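Long-range contacts in PAC2 family protein (Mycobacterium tuberculosis, PDB 2WAM), which is of unknown function but belongs to the PAC2 family and represents a duplicated gene family in Actinobacteria: residues His70-Phe75 and Gly217-Leu222; Asp104-Tyr109 and Leu150-Lys155. All coordinates share one frame; numbering follows the deposited sequence.

Following the chain from the N terminus, residues 70-75 come first, at the end of strand 67-73 inside the mixed sheet. The chain then passes helix 81-92 and strand 94-101 to reach residues 104-109. From there it runs through the hairpin of strands 115-119 and 122-126 and through strands 131-137 and 143-148. Contact 2 closes this loop at residues 150-155, just before helix 156-169. Contact 1 closes a much longer loop at the start of helix 219-229, and contact 2 falls wholly within it. The two do not cross. Glu151 joins them: its backbone N bonds to Glu73 O, and its OE2 accepts from Ala219 N.

Contact 1 of 2, residues His70-Phe75 and Gly217-Leu222; sequences HALEGF and GSASNL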
ATOM      1  N   HIS A  70      10.153  13.198  25.714  1.00 23.35           N
ATOM      2  CA  HIS A  70       9.850  11.790  25.418  1.00 28.86           C
ATOM      3  C   HIS A  70      10.050  10.879  26.626  1.00 33.08           C
ATOM      4  O   HIS A  70      11.089  10.919  27.302  1.00 31.97           O
ATOM      5  CB  HIS A  70      10.568  11.251  24.151  1.00 20.25           C
ATOM      6  CG  HIS A  70      12.053  11.469  24.122  1.00 25.90           C
ATOM      7  ND1 HIS A  70      12.959  10.431  24.188  1.00 28.21           N
ATOM      8  CD2 HIS A  70      12.791  12.598  23.983  1.00 33.70           C
ATOM      9  CE1 HIS A  70      14.189  10.912  24.109  1.00 26.97           C
ATOM     10  NE2 HIS A  70      14.115  12.226  23.984  1.00 26.81           N
ATOM     11  N   ALA A  71       9.029  10.065  26.884  1.00 25.76           N
ATOM     12  CA  ALA A  71       9.006   9.166  28.034  1.00 27.42           C
ATOM     13  C   ALA A  71       8.469   7.799  27.640  1.00 29.89           C
ATOM     14  O   ALA A  71       7.260   7.608  27.547  1.00 32.86           O
ATOM     15  CB  ALA A  71       8.154   9.764  29.149  1.00 24.19           C
ATOM     16  N   LEU A  72       9.374   6.849  27.429  1.00 30.21           N
ATOM     17  CA  LEU A  72       9.010   5.529  26.926  1.00 25.02           C
ATOM     18  C   LEU A  72       9.356   4.396  27.903  1.00 30.80           C
ATOM     19  O   LEU A  72      10.434   4.366  28.497  1.00 35.23           O
ATOM     20  CB  LEU A  72       9.642   5.293  25.541  1.00 26.80           C
ATOM     21  CG  LEU A  72       9.363   6.357  24.466  1.00 25.64           C
ATOM     22  CD1 LEU A  72      10.089   6.053  23.171  1.00 19.47           C
ATOM     23  CD2 LEU A  72       7.868   6.497  24.215  1.00 23.56           C
ATOM     24  N   GLU A  73       8.424   3.464  28.063  1.00 34.17           N
ATOM     25  CA  GLU A  73       8.582   2.367  29.006  1.00 31.42           C
ATOM     26  C   GLU A  73       8.936   1.079  28.288  1.00 29.91           C
ATOM     27  O   GLU A  73       8.431   0.816  27.204  1.00 34.65           O
ATOM     28  CB  GLU A  73       7.289   2.150  29.780  1.00 28.48           C
ATOM     29  CG  GLU A  73       6.566   3.418  30.146  1.00 38.85           C
ATOM     30  CD  GLU A  73       5.148   3.148  30.592  1.00 52.56           C
ATOM     31  OE1 GLU A  73       4.875   2.014  31.048  1.00 60.99           O
ATOM     32  OE2 GLU A  73       4.314   4.068  30.486  1.00 53.96           O
ATOM     33  N   GLY A  74       9.784   0.267  28.910  1.00 27.46           N
ATOM     34  CA  GLY A  74      10.186  -0.996  28.323  1.00 35.07           C
ATOM     35  C   GLY A  74      11.690  -1.180  28.232  1.00 36.52           C
ATOM     36  O   GLY A  74      12.171  -2.294  28.049  1.00 34.27           O
ATOM     37  N   PHE A  75      12.434  -0.086  28.369  1.00 31.57           N
ATOM     38  CA  PHE A  75      13.889  -0.135  28.346  1.00 32.56           C
ATOM     39  C   PHE A  75      14.444  -0.359  29.749  1.00 38.58           C
ATOM     40  O   PHE A  75      14.879  -1.448  30.088  1.00 49.23           O
ATOM     41  CB  PHE A  75      14.458   1.158  27.753  1.00 41.14           C
ATOM     42  CG  PHE A  75      15.964   1.230  27.778  1.00 41.40           C
ATOM     43  CD1 PHE A  75      16.604   2.392  28.173  1.00 37.69           C
ATOM     44  CD2 PHE A  75      16.737   0.136  27.412  1.00 35.50           C
ATOM     45  CE1 PHE A  75      17.976   2.462  28.198  1.00 36.26           C
ATOM     46  CE2 PHE A  75      18.107   0.199  27.438  1.00 35.46           C
ATOM     47  CZ  PHE A  75      18.731   1.359  27.827  1.00 37.11           C
ATOM     48  N   GLY A 217      21.306   0.103  23.107  1.00 40.27           N
ATOM     49  CA  GLY A 217      20.509   1.234  22.682  1.00 37.16           C
ATOM     50  C   GLY A 217      19.053   1.093  23.073  1.00 32.77           C
ATOM     51  O   GLY A 217      18.557  -0.018  23.293  1.00 30.21           O
ATOM     52  N   SER A 218      18.375   2.227  23.175  1.00 35.72           N
ATOM     53  CA  SER A 218      16.931   2.264  23.397  1.00 35.43           C
ATOM     54  C   SER A 218      16.262   3.216  22.396  1.00 34.09           C
ATOM     55  O   SER A 218      16.911   4.096  21.832  1.00 42.56           O
ATOM     56  CB  SER A 218      16.626   2.687  24.833  1.00 33.12           C
ATOM     57  OG  SER A 218      16.963   4.046  25.068  1.00 37.93           O
ATOM     58  N   ALA A 219      14.968   3.052  22.170  1.00 25.14           N
ATOM     59  CA  ALA A 219      14.273   3.931  21.239  1.00 27.56           C
ATOM     60  C   ALA A 219      14.440   5.400  21.618  1.00 30.75           C
ATOM     61  O   ALA A 219      14.666   6.245  20.752  1.00 29.58           O
ATOM     62  CB  ALA A 219      12.802   3.561  21.135  1.00 22.54           C
ATOM     63  N   SER A 220      14.333   5.699  22.910  1.00 20.80           N
ATOM     64  CA  SER A 220      14.535   7.067  23.400  1.00 28.48           C
ATOM     65  C   SER A 220      15.951   7.555  23.140  1.00 28.54           C
ATOM     66  O   SER A 220      16.149   8.656  22.644  1.00 31.43           O
ATOM     67  CB  SER A 220      14.213   7.187  24.896  1.00 32.87           C
ATOM     68  OG  SER A 220      12.881   7.623  25.109  1.00 29.63           O
ATOM     69  N   ASN A 221      16.942   6.736  23.468  1.00 27.35           N
ATOM     70  CA  ASN A 221      18.319   7.136  23.227  1.00 33.08           C
ATOM     71  C   ASN A 221      18.620   7.296  21.749  1.00 35.29           C
ATOM     72  O   ASN A 221      19.262   8.261  21.334  1.00 30.69           O
ATOM     73  CB  ASN A 221      19.298   6.143  23.844  1.00 39.39           C
ATOM     74  CG  ASN A 221      19.390   6.272  25.347  1.00 43.38           C
ATOM     75  OD1 ASN A 221      19.012   7.302  25.928  1.00 31.61           O
ATOM     76  ND2 ASN A 221      19.894   5.216  25.994  1.00 45.15           N
ATOM     77  N   LEU A 222      18.167   6.335  20.951  1.00 32.29           N
ATOM     78  CA  LEU A 222      18.406   6.400  19.521  1.00 28.62           C
ATOM     79  C   LEU A 222      17.686   7.608  18.925  1.00 31.54           C
ATOM     80  O   LEU A 222      18.197   8.235  18.003  1.00 34.40           O
ATOM     81  CB  LEU A 222      17.996   5.105  18.824  1.00 22.86           C
ATOM     82  CG  LEU A 222      18.515   4.927  17.397  1.00 36.69           C
ATOM     83  CD1 LEU A 222      20.039   4.975  17.354  1.00 28.55           C
ATOM     84  CD2 LEU A 222      18.010   3.625  16.798  1.00 33.85           C
TER
HETATM   85  O   HOH W   1      12.135   7.402  27.726  1.00 25.52           O
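The end of a central strand meets an N-capped helix start here: His70, Leu72 and Phe75 of strand 67-73 and the turn after it face Ser218, the N-cap, and Ala219 and Ser220 in the first turn of helix 219-229. The ring of His70 points its ND1 edge at Ser220. His70 ND1 and Ser220 OG share a hydrogen bond of 3.0 Å, and either may be the donor. The hydroxyl lies near the plane of the ring. With chi1 at 52°, the imidazole sits between its own backbone N and carbonyl carbon, which turns the ring toward the helix; chi2 of 113° then sets ND1 against Ser220. Water 1 links Ser220 OG to Leu72 N, which donates to it over 2.8 Å. Beside this polar pair, Leu72 CD1 packs on Ala219 CB at 4.2 Å.

Phe75 closes the other end. Its ring lies over Ser218: Ser218 CB is 3.4 Å from the centroid of the Phe75 ring and 14° off the normal, a CH-pi contact. As the N-cap residue, Ser218 accepts through OG from Asn221 N at 3.1 Å. Asn221 ND2 comes obliquely to Phe75 CE1. Arg113 of the second subunit packs on Phe75 and Ser218.

The Ser220 hydroxyl is held by His70 ND1 on one hand and a water on the other. The Ser218 hydroxyl is spent on the Asn221 N-H, so it is the Ser218 CB that meets the aromatic face of Phe75.

Contact 2 of 2, residues Asp104-Tyr109 and Leu150-Lys155; sequences DELLDY and LEPDLK
Leu106 O is the hub of the tight side, since it accepts two backbone N-H groups of residues 150-155. Asp153 N donates to Leu106 O at 2.9 Å, nearly head-on to the carbonyl with a C=O...N angle of 173°. Leu154 N donates to the same Leu106 O at 3.2 Å, tilted out of the carbonyl plane. Close by, Asp153 returns a bond: its OD1 accepts from Asp108 N at 3.0 Å with a nearly straight N-H...O angle of 174°. The amide arrives from above the carboxylate plane, not within it. Water 2 donates to both Asp153 OD1 and Asp108 O, so it closes a small bridge. Asp153 also forms salt bridges to Arg112 and, from OD2, to Arg110 of the second subunit, which probably favours its charged form.

Leu106 CB sits on Pro152 CB at 3.8 Å, and Leu106 CD2 touches the Lys155 CD methylene, the two side chains crossing at about a right angle. These contacts tie the end of the short, weakly bonded helix 103-106 to the loop that leads from strand 143-148 into helix 156-169. Lys155 is the N-cap residue of that helix. Leu107 is turned so that CG lies opposite the backbone N (chi1 173°), and its CD1 reaches Leu150 CD1 at 4.1 Å.

The looser side lies around Glu105 and the end of Lys155. The extended lysine chain brings NZ to Glu105 O in a weak 3.5 Å bond. Lys155 NZ is 4.0 Å from Glu105 OE2, beyond salt-bridge range. Glu105 is partly exposed, and its OE1 pairs instead with Arg158 of the third subunit. Lys155 of the third subunit adds a long, weak ion pair to Glu105 OE2.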
ATOM      1  N   ASP A 104      -0.242  -1.221  17.856  1.00 20.02           N
ATOM      2  CA  ASP A 104      -0.578  -2.563  17.388  1.00 20.35           C
ATOM      3  C   ASP A 104       0.365  -3.108  16.300  1.00 35.41           C
ATOM      4  O   ASP A 104       0.540  -4.325  16.173  1.00 30.43           O
ATOM      5  CB  ASP A 104      -2.026  -2.642  16.917  1.00 20.78           C
ATOM      6  CG  ASP A 104      -2.507  -4.089  16.718  1.00 33.61           C
ATOM      7  OD1 ASP A 104      -2.438  -4.885  17.683  1.00 29.82           O
ATOM      8  OD2 ASP A 104      -2.967  -4.429  15.600  1.00 25.82           O
ATOM      9  N   GLU A 105       0.959  -2.205  15.521  1.00 32.73           N
ATOM     10  CA  GLU A 105       1.929  -2.580  14.493  1.00 29.49           C
ATOM     11  C   GLU A 105       3.367  -2.680  15.023  1.00 33.23           C
ATOM     12  O   GLU A 105       4.250  -3.172  14.318  1.00 34.02           O
ATOM     13  CB  GLU A 105       1.897  -1.587  13.314  1.00 26.00           C
ATOM     14  CG  GLU A 105       0.601  -1.558  12.508  1.00 31.01           C
ATOM     15  CD  GLU A 105       0.399  -2.807  11.662  1.00 43.38           C
ATOM     16  OE1 GLU A 105      -0.760  -3.261  11.546  1.00 39.03           O
ATOM     17  OE2 GLU A 105       1.395  -3.339  11.115  1.00 50.59           O
ATOM     18  N   LEU A 106       3.599  -2.227  16.253  1.00 26.43           N
ATOM     19  CA  LEU A 106       4.962  -2.047  16.749  1.00 30.09           C
ATOM     20  C   LEU A 106       5.271  -2.895  17.978  1.00 30.60           C
ATOM     21  O   LEU A 106       6.382  -2.868  18.499  1.00 31.13           O
ATOM     22  CB  LEU A 106       5.215  -0.568  17.080  1.00 26.42           C
ATOM     23  CG  LEU A 106       5.026   0.455  15.962  1.00 27.33           C
ATOM     24  CD1 LEU A 106       5.042   1.851  16.537  1.00 26.48           C
ATOM     25  CD2 LEU A 106       6.096   0.306  14.896  1.00 33.31           C
ATOM     26  N   LEU A 107       4.289  -3.652  18.439  1.00 26.85           N
ATOM     27  CA  LEU A 107       4.431  -4.368  19.700  1.00 24.67           C
ATOM     28  C   LEU A 107       4.485  -5.890  19.536  1.00 25.85           C
ATOM     29  O   LEU A 107       3.759  -6.477  18.725  1.00 30.76           O
ATOM     30  CB  LEU A 107       3.295  -3.955  20.635  1.00 26.23           C
ATOM     31  CG  LEU A 107       3.159  -4.708  21.943  1.00 34.12           C
ATOM     32  CD1 LEU A 107       4.264  -4.262  22.894  1.00 33.06           C
ATOM     33  CD2 LEU A 107       1.773  -4.487  22.542  1.00 32.59           C
ATOM     34  N   ASP A 108       5.369  -6.524  20.292  1.00 25.08           N
ATOM     35  CA  ASP A 108       5.363  -7.974  20.400  1.00 27.02           C
ATOM     36  C   ASP A 108       4.451  -8.362  21.566  1.00 29.11           C
ATOM     37  O   ASP A 108       4.838  -8.275  22.732  1.00 36.62           O
ATOM     38  CB  ASP A 108       6.784  -8.482  20.630  1.00 38.39           C
ATOM     39  CG  ASP A 108       6.868  -9.995  20.773  1.00 41.49           C
ATOM     40  OD1 ASP A 108       5.854 -10.658  21.074  1.00 35.43           O
ATOM     41  OD2 ASP A 108       7.983 -10.518  20.604  1.00 57.10           O
ATOM     42  N   TYR A 109       3.237  -8.793  21.249  1.00 28.29           N
ATOM     43  CA  TYR A 109       2.231  -9.038  22.276  1.00 33.51           C
ATOM     44  C   TYR A 109       2.548 -10.209  23.198  1.00 33.74           C
ATOM     45  O   TYR A 109       2.176 -10.201  24.371  1.00 29.59           O
ATOM     46  CB  TYR A 109       0.866  -9.251  21.641  1.00 24.72           C
ATOM     47  CG  TYR A 109       0.186  -7.967  21.260  1.00 33.15           C
ATOM     48  CD1 TYR A 109       0.350  -7.433  19.993  1.00 30.22           C
ATOM     49  CD2 TYR A 109      -0.630  -7.292  22.162  1.00 30.10           C
ATOM     50  CE1 TYR A 109      -0.269  -6.266  19.622  1.00 21.98           C
ATOM     51  CE2 TYR A 109      -1.265  -6.127  21.800  1.00 20.30           C
ATOM     52  CZ  TYR A 109      -1.083  -5.619  20.519  1.00 27.95           C
ATOM     53  OH  TYR A 109      -1.707  -4.458  20.116  1.00 28.98           O
ATOM     54  N   LEU A 150       4.532   2.886  25.444  1.00 27.09           N
ATOM     55  CA  LEU A 150       5.493   1.777  25.393  1.00 29.68           C
ATOM     56  C   LEU A 150       6.594   2.024  24.377  1.00 26.83           C
ATOM     57  O   LEU A 150       6.325   2.455  23.264  1.00 31.04           O
ATOM     58  CB  LEU A 150       4.792   0.467  25.019  1.00 18.46           C
ATOM     59  CG  LEU A 150       3.591   0.077  25.871  1.00 25.90           C
ATOM     60  CD1 LEU A 150       3.278  -1.390  25.720  1.00 27.39           C
ATOM     61  CD2 LEU A 150       3.874   0.390  27.316  1.00 20.58           C
ATOM     62  N   GLU A 151       7.833   1.739  24.754  1.00 26.43           N
ATOM     63  CA  GLU A 151       8.894   1.575  23.762  1.00 27.01           C
ATOM     64  C   GLU A 151       8.501   0.458  22.792  1.00 30.49           C
ATOM     65  O   GLU A 151       8.185  -0.652  23.217  1.00 29.26           O
ATOM     66  CB  GLU A 151      10.207   1.223  24.454  1.00 26.83           C
ATOM     67  CG  GLU A 151      11.376   0.964  23.526  1.00 28.24           C
ATOM     68  CD  GLU A 151      12.579   0.444  24.280  1.00 33.45           C
ATOM     69  OE1 GLU A 151      12.444  -0.595  24.954  1.00 43.31           O
ATOM     70  OE2 GLU A 151      13.654   1.074  24.216  1.00 27.55           O
ATOM     71  N   PRO A 152       8.502   0.750  21.483  1.00 22.09           N
ATOM     72  CA  PRO A 152       8.190  -0.280  20.486  1.00 23.48           C
ATOM     73  C   PRO A 152       9.233  -1.415  20.461  1.00 23.81           C
ATOM     74  O   PRO A 152      10.369  -1.213  20.876  1.00 22.35           O
ATOM     75  CB  PRO A 152       8.228   0.484  19.151  1.00 24.72           C
ATOM     76  CG  PRO A 152       8.375   1.944  19.487  1.00 24.78           C
ATOM     77  CD  PRO A 152       8.935   2.018  20.872  1.00 25.68           C
ATOM     78  N   ASP A 153       8.844  -2.594  19.989  1.00 20.86           N
ATOM     79  CA  ASP A 153       9.803  -3.669  19.733  1.00 25.61           C
ATOM     80  C   ASP A 153      10.309  -3.551  18.298  1.00 29.94           C
ATOM     81  O   ASP A 153      11.474  -3.806  18.011  1.00 32.32           O
ATOM     82  CB  ASP A 153       9.159  -5.047  19.912  1.00 28.60           C
ATOM     83  CG  ASP A 153       8.709  -5.297  21.317  1.00 35.64           C
ATOM     84  OD1 ASP A 153       7.570  -4.934  21.645  1.00 39.26           O
ATOM     85  OD2 ASP A 153       9.494  -5.864  22.097  1.00 42.49           O
ATOM     86  N   LEU A 154       9.410  -3.152  17.409  1.00 28.59           N
ATOM     87  CA  LEU A 154       9.672  -3.154  15.983  1.00 27.85           C
ATOM     88  C   LEU A 154       9.928  -1.766  15.422  1.00 25.61           C
ATOM     89  O   LEU A 154       9.571  -0.763  16.040  1.00 27.36           O
ATOM     90  CB  LEU A 154       8.473  -3.757  15.262  1.00 27.33           C
ATOM     91  CG  LEU A 154       8.029  -5.101  15.826  1.00 28.97           C
ATOM     92  CD1 LEU A 154       6.862  -5.626  15.031  1.00 20.73           C
ATOM     93  CD2 LEU A 154       9.193  -6.101  15.814  1.00 20.73           C
ATOM     94  N   LYS A 155      10.567  -1.733  14.255  1.00 22.61           N
ATOM     95  CA  LYS A 155      10.634  -0.550  13.392  1.00 22.34           C
ATOM     96  C   LYS A 155      11.142   0.757  14.003  1.00 33.64           C
ATOM     97  O   LYS A 155      10.545   1.810  13.771  1.00 31.55           O
ATOM     98  CB  LYS A 155       9.252  -0.280  12.819  1.00 21.28           C
ATOM     99  CG  LYS A 155       8.741  -1.365  11.935  1.00 24.38           C
ATOM    100  CD  LYS A 155       7.236  -1.315  11.877  1.00 23.60           C
ATOM    101  CE  LYS A 155       6.716  -2.215  10.785  1.00 32.92           C
ATOM    102  NZ  LYS A 155       5.334  -2.570  11.087  1.00 46.73           N
TER
HETATM  103  O   HOH W   2       6.886  -6.487  23.821  1.00 36.95           O